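Local coordinates for protein ALKF (Bacillus cereus, PDB 3ZBO) that has affinity for branched DNA structures, probably including Holliday junctions, and is related to the HEAT-like repeat DNA glycosylases, though its cellular function remains unknown, at residues E128-C139 against P170-F180; C139-D147 against G233-C241. All coordinates share one frame; numbering follows the deposited sequence. Where two conformers were deposited one is given.

Interaction 1: residues E128-C139 against P170-F180; sequences ELKMSAGWSCYC and PERTKSAMNNF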
loop_
_atom_site.group_PDB
_atom_site.type_symbol
_atom_site.label_atom_id
_atom_site.label_comp_id
_atom_site.label_asym_id
_atom_site.label_seq_id
_atom_site.Cartn_x
_atom_site.Cartn_y
_atom_site.Cartn_z
ATOM N N GLU A 128 3.522 -6.187 -12.486
ATOM C CA GLU A 128 4.355 -5.521 -11.430
ATOM C C GLU A 128 3.466 -4.823 -10.398
ATOM O O GLU A 128 3.619 -5.086 -9.154
ATOM C CB GLU A 128 5.333 -4.505 -12.103
ATOM C CG GLU A 128 6.144 -3.752 -11.038
ATOM C CD GLU A 128 7.301 -3.046 -11.636
ATOM O OE1 GLU A 128 7.332 -2.958 -12.936
ATOM O OE2 GLU A 128 8.148 -2.480 -10.983
ATOM N N LEU A 129 2.646 -3.872 -10.830
ATOM C CA LEU A 129 2.011 -3.057 -9.809
ATOM C C LEU A 129 0.800 -3.748 -9.215
ATOM O O LEU A 129 0.467 -3.492 -7.994
ATOM C CB LEU A 129 1.547 -1.752 -10.437
ATOM C CG LEU A 129 2.681 -0.812 -10.865
ATOM C CD1 LEU A 129 2.198 0.376 -11.638
ATOM C CD2 LEU A 129 3.395 -0.303 -9.591
ATOM N N LYS A 130 0.138 -4.653 -9.948
ATOM C CA LYS A 130 -0.908 -5.430 -9.279
ATOM C C LYS A 130 -0.341 -6.371 -8.186
ATOM O O LYS A 130 -0.898 -6.451 -7.061
ATOM C CB LYS A 130 -1.678 -6.362 -10.262
ATOM C CG LYS A 130 -2.601 -5.634 -11.075
ATOM C CD LYS A 130 -3.481 -6.743 -11.844
ATOM C CE LYS A 130 -4.121 -6.072 -13.042
ATOM N NZ LYS A 130 -4.956 -7.235 -13.561
ATOM N N MET A 131 0.818 -6.971 -8.495
ATOM C CA MET A 131 1.436 -7.807 -7.471
ATOM C C MET A 131 1.886 -6.935 -6.311
ATOM O O MET A 131 1.771 -7.370 -5.181
ATOM C CB MET A 131 2.681 -8.562 -8.015
ATOM C CG MET A 131 2.139 -9.561 -9.086
ATOM S SD MET A 131 3.477 -10.687 -9.632
ATOM C CE MET A 131 4.642 -9.592 -10.456
ATOM N N SER A 132 2.462 -5.767 -6.613
ATOM C CA SER A 132 2.875 -4.853 -5.499
ATOM C C SER A 132 1.668 -4.530 -4.607
ATOM O O SER A 132 1.797 -4.521 -3.368
ATOM C CB SER A 132 3.435 -3.554 -6.099
ATOM O OG SER A 132 4.012 -2.807 -5.033
ATOM N N ALA A 133 0.507 -4.274 -5.202
ATOM C CA ALA A 133 -0.691 -3.973 -4.403
ATOM C C ALA A 133 -1.110 -5.196 -3.592
ATOM O O ALA A 133 -1.514 -5.016 -2.424
ATOM C CB ALA A 133 -1.867 -3.540 -5.310
ATOM N N GLY A 134 -0.984 -6.422 -4.161
ATOM C CA GLY A 134 -1.456 -7.561 -3.418
ATOM C C GLY A 134 -0.530 -7.816 -2.205
ATOM O O GLY A 134 -1.070 -8.060 -1.111
ATOM N N TRP A 135 0.803 -7.751 -2.369
ATOM C CA TRP A 135 1.762 -7.905 -1.193
ATOM C C TRP A 135 1.523 -6.784 -0.236
ATOM O O TRP A 135 1.509 -7.035 0.991
ATOM C CB TRP A 135 3.188 -7.913 -1.707
ATOM C CG TRP A 135 3.511 -9.199 -2.470
ATOM C CD1 TRP A 135 3.701 -9.375 -3.807
ATOM C CD2 TRP A 135 3.782 -10.491 -1.853
ATOM N NE1 TRP A 135 3.996 -10.705 -4.079
ATOM C CE2 TRP A 135 4.075 -11.391 -2.892
ATOM C CE3 TRP A 135 3.809 -10.946 -0.509
ATOM C CZ2 TRP A 135 4.399 -12.748 -2.671
ATOM C CZ3 TRP A 135 4.120 -12.264 -0.258
ATOM C CH2 TRP A 135 4.420 -13.190 -1.316
ATOM N N SER A 136 1.325 -5.543 -0.750
ATOM C CA SER A 136 1.100 -4.408 0.162
ATOM C C SER A 136 -0.184 -4.635 1.008
ATOM O O SER A 136 -0.151 -4.362 2.197
ATOM C CB SER A 136 0.969 -3.093 -0.602
ATOM O OG SER A 136 2.232 -2.779 -1.293
ATOM N N CYS A 137 -1.233 -5.101 0.352
ATOM C CA CYS A 137 -2.489 -5.315 1.103
ATOM C C CYS A 137 -2.232 -6.281 2.215
ATOM O O CYS A 137 -2.766 -6.003 3.328
ATOM C CB CYS A 137 -3.455 -5.878 0.090
ATOM S SG CYS A 137 -5.101 -6.184 0.862
ATOM N N TYR A 138 -1.465 -7.346 1.999
ATOM C CA TYR A 138 -1.184 -8.240 3.131
ATOM C C TYR A 138 -0.478 -7.507 4.267
ATOM O O TYR A 138 -0.722 -7.789 5.451
ATOM C CB TYR A 138 -0.406 -9.507 2.781
ATOM C CG TYR A 138 -1.328 -10.611 2.352
ATOM C CD1 TYR A 138 -1.735 -10.737 1.015
ATOM C CD2 TYR A 138 -1.859 -11.475 3.325
ATOM C CE1 TYR A 138 -2.624 -11.767 0.677
ATOM C CE2 TYR A 138 -2.729 -12.539 2.929
ATOM C CZ TYR A 138 -3.084 -12.628 1.657
ATOM O OH TYR A 138 -3.946 -13.663 1.341
ATOM N N CYS A 139 0.477 -6.645 3.942
ATOM C CA CYS A 139 1.147 -5.897 5.037
ATOM C C CYS A 139 0.119 -5.089 5.814
ATOM O O CYS A 139 0.210 -5.064 7.061
ATOM C CB CYS A 139 2.181 -4.934 4.478
ATOM S SG CYS A 139 3.508 -5.713 3.589
ATOM N N PRO A 170 9.695 -8.124 -10.401
ATOM C CA PRO A 170 9.703 -6.734 -10.845
ATOM C C PRO A 170 9.991 -5.777 -9.726
ATOM O O PRO A 170 9.709 -6.122 -8.572
ATOM C CB PRO A 170 8.258 -6.546 -11.385
ATOM C CG PRO A 170 7.727 -7.940 -11.678
ATOM C CD PRO A 170 8.404 -8.799 -10.618
ATOM N N GLU A 171 10.564 -4.653 -10.044
ATOM C CA GLU A 171 11.111 -3.738 -9.028
ATOM C C GLU A 171 10.103 -3.371 -7.952
ATOM O O GLU A 171 10.405 -3.438 -6.760
ATOM C CB GLU A 171 11.746 -2.469 -9.556
ATOM C CG GLU A 171 12.750 -2.769 -10.716
ATOM C CD GLU A 171 13.906 -3.677 -10.310
ATOM O OE1 GLU A 171 14.369 -3.629 -9.138
ATOM O OE2 GLU A 171 14.447 -4.429 -11.211
ATOM N N ARG A 172 8.921 -2.894 -8.347
ATOM C CA ARG A 172 8.007 -2.483 -7.290
ATOM C C ARG A 172 7.481 -3.643 -6.523
ATOM O O ARG A 172 7.161 -3.509 -5.301
ATOM C CB ARG A 172 6.812 -1.683 -7.848
ATOM C CG ARG A 172 7.213 -0.350 -8.436
ATOM C CD ARG A 172 8.232 0.540 -7.712
ATOM N NE ARG A 172 7.906 0.572 -6.266
ATOM C CZ ARG A 172 8.605 1.330 -5.443
ATOM N NH1 ARG A 172 9.571 2.196 -5.935
ATOM N NH2 ARG A 172 8.376 1.196 -4.139
ATOM N N THR A 173 7.402 -4.822 -7.112
ATOM C CA THR A 173 6.966 -6.014 -6.418
ATOM C C THR A 173 7.986 -6.279 -5.284
ATOM O O THR A 173 7.607 -6.715 -4.169
ATOM C CB THR A 173 6.813 -7.205 -7.392
ATOM O OG1 THR A 173 6.086 -6.763 -8.534
ATOM C CG2 THR A 173 6.024 -8.297 -6.698
ATOM N N LYS A 174 9.293 -6.142 -5.579
ATOM C CA LYS A 174 10.341 -6.437 -4.616
ATOM C C LYS A 174 10.105 -5.551 -3.363
ATOM O O LYS A 174 10.283 -6.018 -2.234
ATOM C CB LYS A 174 11.718 -5.959 -5.147
ATOM C CG LYS A 174 12.256 -6.776 -6.265
ATOM C CD LYS A 174 13.651 -6.176 -6.605
ATOM C CE LYS A 174 14.264 -6.898 -7.772
ATOM N NZ LYS A 174 15.540 -6.132 -8.157
ATOM N N SER A 175 9.785 -4.252 -3.541
ATOM C CA SER A 175 9.560 -3.361 -2.389
ATOM C C SER A 175 8.426 -3.896 -1.556
ATOM O O SER A 175 8.562 -3.941 -0.300
ATOM C CB SER A 175 9.225 -1.969 -2.940
ATOM O OG SER A 175 8.701 -1.158 -1.842
ATOM N N ALA A 176 7.332 -4.310 -2.168
ATOM C CA ALA A 176 6.218 -4.782 -1.372
ATOM C C ALA A 176 6.477 -6.133 -0.738
ATOM O O ALA A 176 6.033 -6.367 0.431
ATOM C CB ALA A 176 4.918 -4.893 -2.295
ATOM N N MET A 177 7.178 -7.020 -1.429
ATOM C CA MET A 177 7.509 -8.346 -0.790
ATOM C C MET A 177 8.466 -8.073 0.407
ATOM O O MET A 177 8.402 -8.808 1.400
ATOM C CB MET A 177 8.244 -9.181 -1.860
ATOM C CG MET A 177 7.291 -9.745 -2.844
ATOM S SD MET A 177 8.431 -10.643 -4.028
ATOM C CE MET A 177 7.319 -11.917 -4.639
ATOM N N ASN A 178 9.389 -7.085 0.260
ATOM C CA ASN A 178 10.257 -6.780 1.404
ATOM C C ASN A 178 9.469 -6.271 2.621
ATOM O O ASN A 178 9.801 -6.673 3.772
ATOM C CB ASN A 178 11.339 -5.754 0.947
ATOM C CG ASN A 178 12.452 -5.585 1.971
ATOM O OD1 ASN A 178 12.467 -4.557 2.704
ATOM N ND2 ASN A 178 13.338 -6.514 1.957
ATOM N N ASN A 179 8.488 -5.419 2.308
ATOM C CA ASN A 179 7.584 -4.909 3.356
ATOM C C ASN A 179 6.885 -6.153 3.982
ATOM O O ASN A 179 6.756 -6.205 5.251
ATOM C CB ASN A 179 6.629 -3.858 2.701
ATOM C CG ASN A 179 5.754 -3.159 3.696
ATOM O OD1 ASN A 179 6.035 -3.211 4.892
ATOM N ND2 ASN A 179 4.765 -2.387 3.198
ATOM N N PHE A 180 6.468 -7.109 3.179
ATOM C CA PHE A 180 5.799 -8.273 3.757
ATOM C C PHE A 180 6.768 -9.007 4.731
ATOM O O PHE A 180 6.312 -9.435 5.798
ATOM C CB PHE A 180 5.284 -9.147 2.570
ATOM C CG PHE A 180 4.602 -10.429 3.018
ATOM C CD1 PHE A 180 3.242 -10.407 3.321
ATOM C CD2 PHE A 180 5.336 -11.583 3.084
ATOM C CE1 PHE A 180 2.582 -11.592 3.698
ATOM C CE2 PHE A 180 4.697 -12.782 3.461
ATOM C CZ PHE A 180 3.292 -12.800 3.785
HETATM O O HOH W 1 4.526 -2.214 0.349
#
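The indole of W135 is gripped by two different contacts: CG of M177 stands 3.5 Å from the centroid of the W135 five-membered ring, almost on the ring normal, while the six-membered ring turns an edge to the face of F180, the planes at 72°. The M177 sulfur lies farther above the same indole in a Met-aromatic contact, and W135 is a knob in the hole formed by T173, A176, M177 and F180. T173 is the reciprocal knob among E128, M131, S132 and W135. With its OG1 beside the backbone N (chi1 -47°), the hydroxyl donates to E128 O at 3.0 Å, in the carbonyl plane, and CG2 is left for M131 CB. E128 O thus takes T173 OG1 as well as S132 N. The E128 side chain runs past P170, CG against CB, and the anti lone pair of OE2 accepts R172 N, nearly straight, at 2.8 Å. A water bridges S136 OG and N179 ND2. Such near-parallel packing, axes 7.8 Å apart at 7°, suits the layered helices of a HEAT-like solenoid: helix 152-165 covers W135 through M158 and V162, and helix 98-110 supplies D102 to S132.

Interaction 2: residues C139-D147 against G233-C241; sequences CWLLGNRKD and GFKRKYVRC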
loop_
_atom_site.group_PDB
_atom_site.type_symbol
_atom_site.label_atom_id
_atom_site.label_comp_id
_atom_site.label_asym_id
_atom_site.label_seq_id
_atom_site.Cartn_x
_atom_site.Cartn_y
_atom_site.Cartn_z
ATOM N N CYS A 139 0.477 -6.645 3.942
ATOM C CA CYS A 139 1.147 -5.897 5.037
ATOM C C CYS A 139 0.119 -5.089 5.814
ATOM O O CYS A 139 0.210 -5.064 7.061
ATOM C CB CYS A 139 2.181 -4.934 4.478
ATOM S SG CYS A 139 3.508 -5.713 3.589
ATOM N N TRP A 140 -0.865 -4.433 5.155
ATOM C CA TRP A 140 -1.828 -3.619 5.870
ATOM C C TRP A 140 -2.763 -4.510 6.642
ATOM O O TRP A 140 -3.151 -4.123 7.777
ATOM C CB TRP A 140 -2.645 -2.724 4.891
ATOM C CG TRP A 140 -1.719 -1.994 3.922
ATOM C CD1 TRP A 140 -2.046 -1.783 2.592
ATOM C CD2 TRP A 140 -0.391 -1.438 4.101
ATOM N NE1 TRP A 140 -1.021 -1.108 1.935
ATOM C CE2 TRP A 140 0.027 -0.960 2.799
ATOM C CE3 TRP A 140 0.564 -1.402 5.187
ATOM C CZ2 TRP A 140 1.245 -0.313 2.596
ATOM C CZ3 TRP A 140 1.752 -0.810 4.984
ATOM C CH2 TRP A 140 2.137 -0.279 3.675
ATOM N N LEU A 141 -3.127 -5.668 6.089
ATOM C CA LEU A 141 -4.033 -6.593 6.848
ATOM C C LEU A 141 -3.331 -7.114 8.097
ATOM O O LEU A 141 -3.962 -7.195 9.189
ATOM C CB LEU A 141 -4.345 -7.803 5.972
ATOM C CG LEU A 141 -5.284 -7.544 4.823
ATOM C CD1 LEU A 141 -5.294 -8.802 4.037
ATOM C CD2 LEU A 141 -6.676 -7.183 5.314
ATOM N N LEU A 142 -2.048 -7.425 8.012
ATOM C CA LEU A 142 -1.337 -7.992 9.227
ATOM C C LEU A 142 -1.290 -6.920 10.309
ATOM O O LEU A 142 -1.174 -7.281 11.494
ATOM C CB LEU A 142 0.040 -8.373 8.796
ATOM C CG LEU A 142 0.065 -9.634 7.997
ATOM C CD1 LEU A 142 1.416 -9.825 7.265
ATOM C CD2 LEU A 142 -0.328 -10.929 8.815
ATOM N N GLY A 143 -1.477 -5.610 9.963
ATOM C CA GLY A 143 -1.606 -4.579 11.032
ATOM C C GLY A 143 -3.007 -4.225 11.491
ATOM O O GLY A 143 -3.175 -3.540 12.549
ATOM N N ASN A 144 -4.033 -4.620 10.745
ATOM C CA ASN A 144 -5.392 -4.287 11.158
ATOM C C ASN A 144 -6.266 -5.527 11.352
ATOM O O ASN A 144 -7.487 -5.415 11.422
ATOM C CB ASN A 144 -6.032 -3.295 10.193
ATOM C CG ASN A 144 -7.252 -2.613 10.795
ATOM O OD1 ASN A 144 -7.310 -2.372 12.005
ATOM N ND2 ASN A 144 -8.206 -2.298 9.962
ATOM N N ARG A 145 -5.614 -6.691 11.529
ATOM C CA ARG A 145 -6.418 -7.904 11.727
ATOM C C ARG A 145 -5.745 -8.708 12.803
ATOM O O ARG A 145 -4.527 -8.749 12.979
ATOM C CB ARG A 145 -6.500 -8.786 10.456
ATOM C CG ARG A 145 -7.151 -8.162 9.206
ATOM C CD ARG A 145 -8.598 -7.914 9.259
ATOM N NE ARG A 145 -8.897 -7.091 8.068
ATOM C CZ ARG A 145 -10.061 -7.007 7.485
ATOM N NH1 ARG A 145 -11.118 -7.685 7.984
ATOM N NH2 ARG A 145 -10.160 -6.284 6.391
ATOM N N LYS A 146 -6.581 -9.447 13.541
ATOM C CA LYS A 146 -6.011 -10.401 14.470
ATOM C C LYS A 146 -5.343 -11.585 13.721
ATOM O O LYS A 146 -5.638 -11.901 12.553
ATOM C CB LYS A 146 -7.095 -10.937 15.462
ATOM C CG LYS A 146 -8.118 -9.871 15.920
ATOM C CD LYS A 146 -9.188 -10.428 16.925
ATOM C CE LYS A 146 -9.639 -9.412 17.959
ATOM N NZ LYS A 146 -8.518 -8.956 18.824
ATOM N N ASP A 147 -4.394 -12.226 14.391
ATOM C CA ASP A 147 -3.670 -13.264 13.772
ATOM C C ASP A 147 -4.523 -14.406 13.229
ATOM O O ASP A 147 -4.170 -15.070 12.247
ATOM C CB ASP A 147 -2.566 -13.805 14.706
ATOM C CG ASP A 147 -1.414 -12.834 14.881
ATOM O OD1 ASP A 147 -1.280 -11.897 14.041
ATOM O OD2 ASP A 147 -0.625 -13.097 15.802
ATOM N N GLY A 233 5.171 -8.173 17.882
ATOM C CA GLY A 233 3.754 -8.353 18.113
ATOM C C GLY A 233 2.892 -7.120 17.817
ATOM O O GLY A 233 1.644 -7.195 17.875
ATOM N N PHE A 234 3.483 -5.938 17.620
ATOM C CA PHE A 234 2.796 -4.730 17.460
ATOM C C PHE A 234 2.027 -4.769 16.152
ATOM O O PHE A 234 2.623 -5.134 15.109
ATOM C CB PHE A 234 3.860 -3.586 17.317
ATOM C CG PHE A 234 3.308 -2.203 17.365
ATOM C CD1 PHE A 234 2.920 -1.639 18.542
ATOM C CD2 PHE A 234 3.214 -1.424 16.196
ATOM C CE1 PHE A 234 2.432 -0.306 18.611
ATOM C CE2 PHE A 234 2.720 -0.120 16.215
ATOM C CZ PHE A 234 2.304 0.452 17.461
ATOM N N LYS A 235 0.794 -4.343 16.236
ATOM C CA LYS A 235 0.042 -4.184 14.955
ATOM C C LYS A 235 -0.449 -2.747 14.801
ATOM O O LYS A 235 -1.050 -2.242 15.711
ATOM C CB LYS A 235 -1.146 -5.124 14.952
ATOM C CG LYS A 235 -0.844 -6.568 14.860
ATOM C CD LYS A 235 -2.102 -7.341 15.091
ATOM C CE LYS A 235 -1.818 -8.770 14.932
ATOM N NZ LYS A 235 -1.813 -9.270 13.452
ATOM N N ARG A 236 -0.030 -2.173 13.677
ATOM C CA ARG A 236 -0.273 -0.777 13.301
ATOM C C ARG A 236 -1.335 -0.715 12.174
ATOM O O ARG A 236 -1.029 -1.110 11.103
ATOM C CB ARG A 236 1.056 -0.112 12.842
ATOM C CG ARG A 236 1.888 -0.885 11.793
ATOM C CD ARG A 236 3.174 -1.423 12.405
ATOM N NE ARG A 236 4.221 -0.423 12.443
ATOM C CZ ARG A 236 5.501 -0.730 12.527
ATOM N NH1 ARG A 236 5.854 -2.014 12.567
ATOM N NH2 ARG A 236 6.419 0.229 12.552
ATOM N N LYS A 237 -2.530 -0.193 12.428
ATOM C CA LYS A 237 -3.432 0.182 11.295
ATOM C C LYS A 237 -2.766 1.251 10.466
ATOM O O LYS A 237 -2.316 2.273 11.004
ATOM C CB LYS A 237 -4.777 0.701 11.756
ATOM C CG LYS A 237 -5.739 0.792 10.653
ATOM C CD LYS A 237 -7.155 1.153 11.182
ATOM C CE LYS A 237 -7.961 1.674 10.042
ATOM N NZ LYS A 237 -9.412 1.256 10.098
ATOM N N TYR A 238 -2.691 1.032 9.139
ATOM C CA TYR A 238 -2.056 2.059 8.272
ATOM C C TYR A 238 -2.701 3.433 8.496
ATOM O O TYR A 238 -3.902 3.565 8.421
ATOM C CB TYR A 238 -2.171 1.564 6.787
ATOM C CG TYR A 238 -1.444 2.413 5.827
ATOM C CD1 TYR A 238 -2.057 3.607 5.354
ATOM C CD2 TYR A 238 -0.210 2.064 5.363
ATOM C CE1 TYR A 238 -1.419 4.464 4.420
ATOM C CE2 TYR A 238 0.477 2.923 4.436
ATOM C CZ TYR A 238 -0.180 4.112 3.998
ATOM O OH TYR A 238 0.460 4.912 3.090
ATOM N N VAL A 239 -1.856 4.472 8.677
ATOM C CA VAL A 239 -2.389 5.822 8.894
ATOM C C VAL A 239 -2.488 6.577 7.603
ATOM O O VAL A 239 -1.487 6.805 6.921
ATOM C CB VAL A 239 -1.487 6.608 9.919
ATOM C CG1 VAL A 239 -2.120 7.913 10.231
ATOM C CG2 VAL A 239 -1.342 5.799 11.252
ATOM N N ARG A 240 -3.703 6.966 7.270
ATOM C CA ARG A 240 -3.920 7.478 5.887
ATOM C C ARG A 240 -3.771 8.966 5.775
ATOM O O ARG A 240 -3.559 9.494 4.667
ATOM C CB ARG A 240 -5.290 7.047 5.443
ATOM C CG ARG A 240 -5.433 5.495 5.430
ATOM C CD ARG A 240 -6.758 5.051 4.830
ATOM N NE ARG A 240 -6.705 5.088 3.320
ATOM C CZ ARG A 240 -7.558 4.412 2.582
ATOM N NH1 ARG A 240 -8.578 3.739 3.136
ATOM N NH2 ARG A 240 -7.398 4.464 1.289
ATOM N N CYS A 241 -4.035 9.673 6.878
ATOM C CA CYS A 241 -4.139 11.127 6.706
ATOM C C CYS A 241 -3.528 11.759 7.934
ATOM O O CYS A 241 -2.251 11.634 8.052
ATOM C CB CYS A 241 -5.511 11.596 5.901
ATOM S SG CYS A 241 -7.116 11.865 6.493
ATOM O OXT CYS A 241 -4.222 12.335 8.814
HETATM O O HOH W 2 -3.787 -1.442 8.231
#
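The C-terminal tail, without regular secondary structure, crosses the end of helix 128-144, a helix of the HEAT-like alkylation-repair fold, and inserts K235 among oxygens of its last turn and of the residues after it. K235 NZ donates to L142 O at 2.9 Å, to R145 O at 2.8 Å nearly along the C=O axis, and to D147 OD1 at 2.7 Å. The last is a salt bridge, met on the anti side of the carboxylate and 34° out of its plane. S187 O is a further acceptor, so the three N-H of the ammonium group face four oxygens and at least one must be shared; backbone oxygens and one carboxylate would be expected to favour the charged form. The lysine runs extended to CE, then bends (chi4 -82°) to bring NZ among them. At G143 the tail backbone passes close, with G143 CA 3.5 Å from R236 O in a CA-H...O contact. The Y238 ring turns its edge to the face of W140, the planes at 61°, and Y238 CD2 lies over that face, 3.5 Å from W140 CZ3. NE1 of this indole is held by D102 O, and Y238 also touches Y103 on helix 98-110. Between the two backbones a water donates to W140 O at 2.8 Å and accepts from Y238 N at 2.9 Å.

Followed from the N terminus, the first of the segments involved lie on helix 128-144, which serves both contacts: residues 128-139 in interaction 1, and its end, with the turn that follows to residue 147, in interaction 2, with C139 common to the two. Interaction 1 closes a loop of 30 residues, largely helical and including helix 152-165, by bringing helix 171-187 alongside. Interaction 2 closes a longer one of 85 residues, which contains helix 171-187, the two-stranded sheet and helix 219-228, and returns the C-terminal tail to the same helix. The segments alternate along the chain, so the loops cross. Their centres are 16 Å apart, yet they touch where N179 ND2 packs 3.4 Å from W140 CH2.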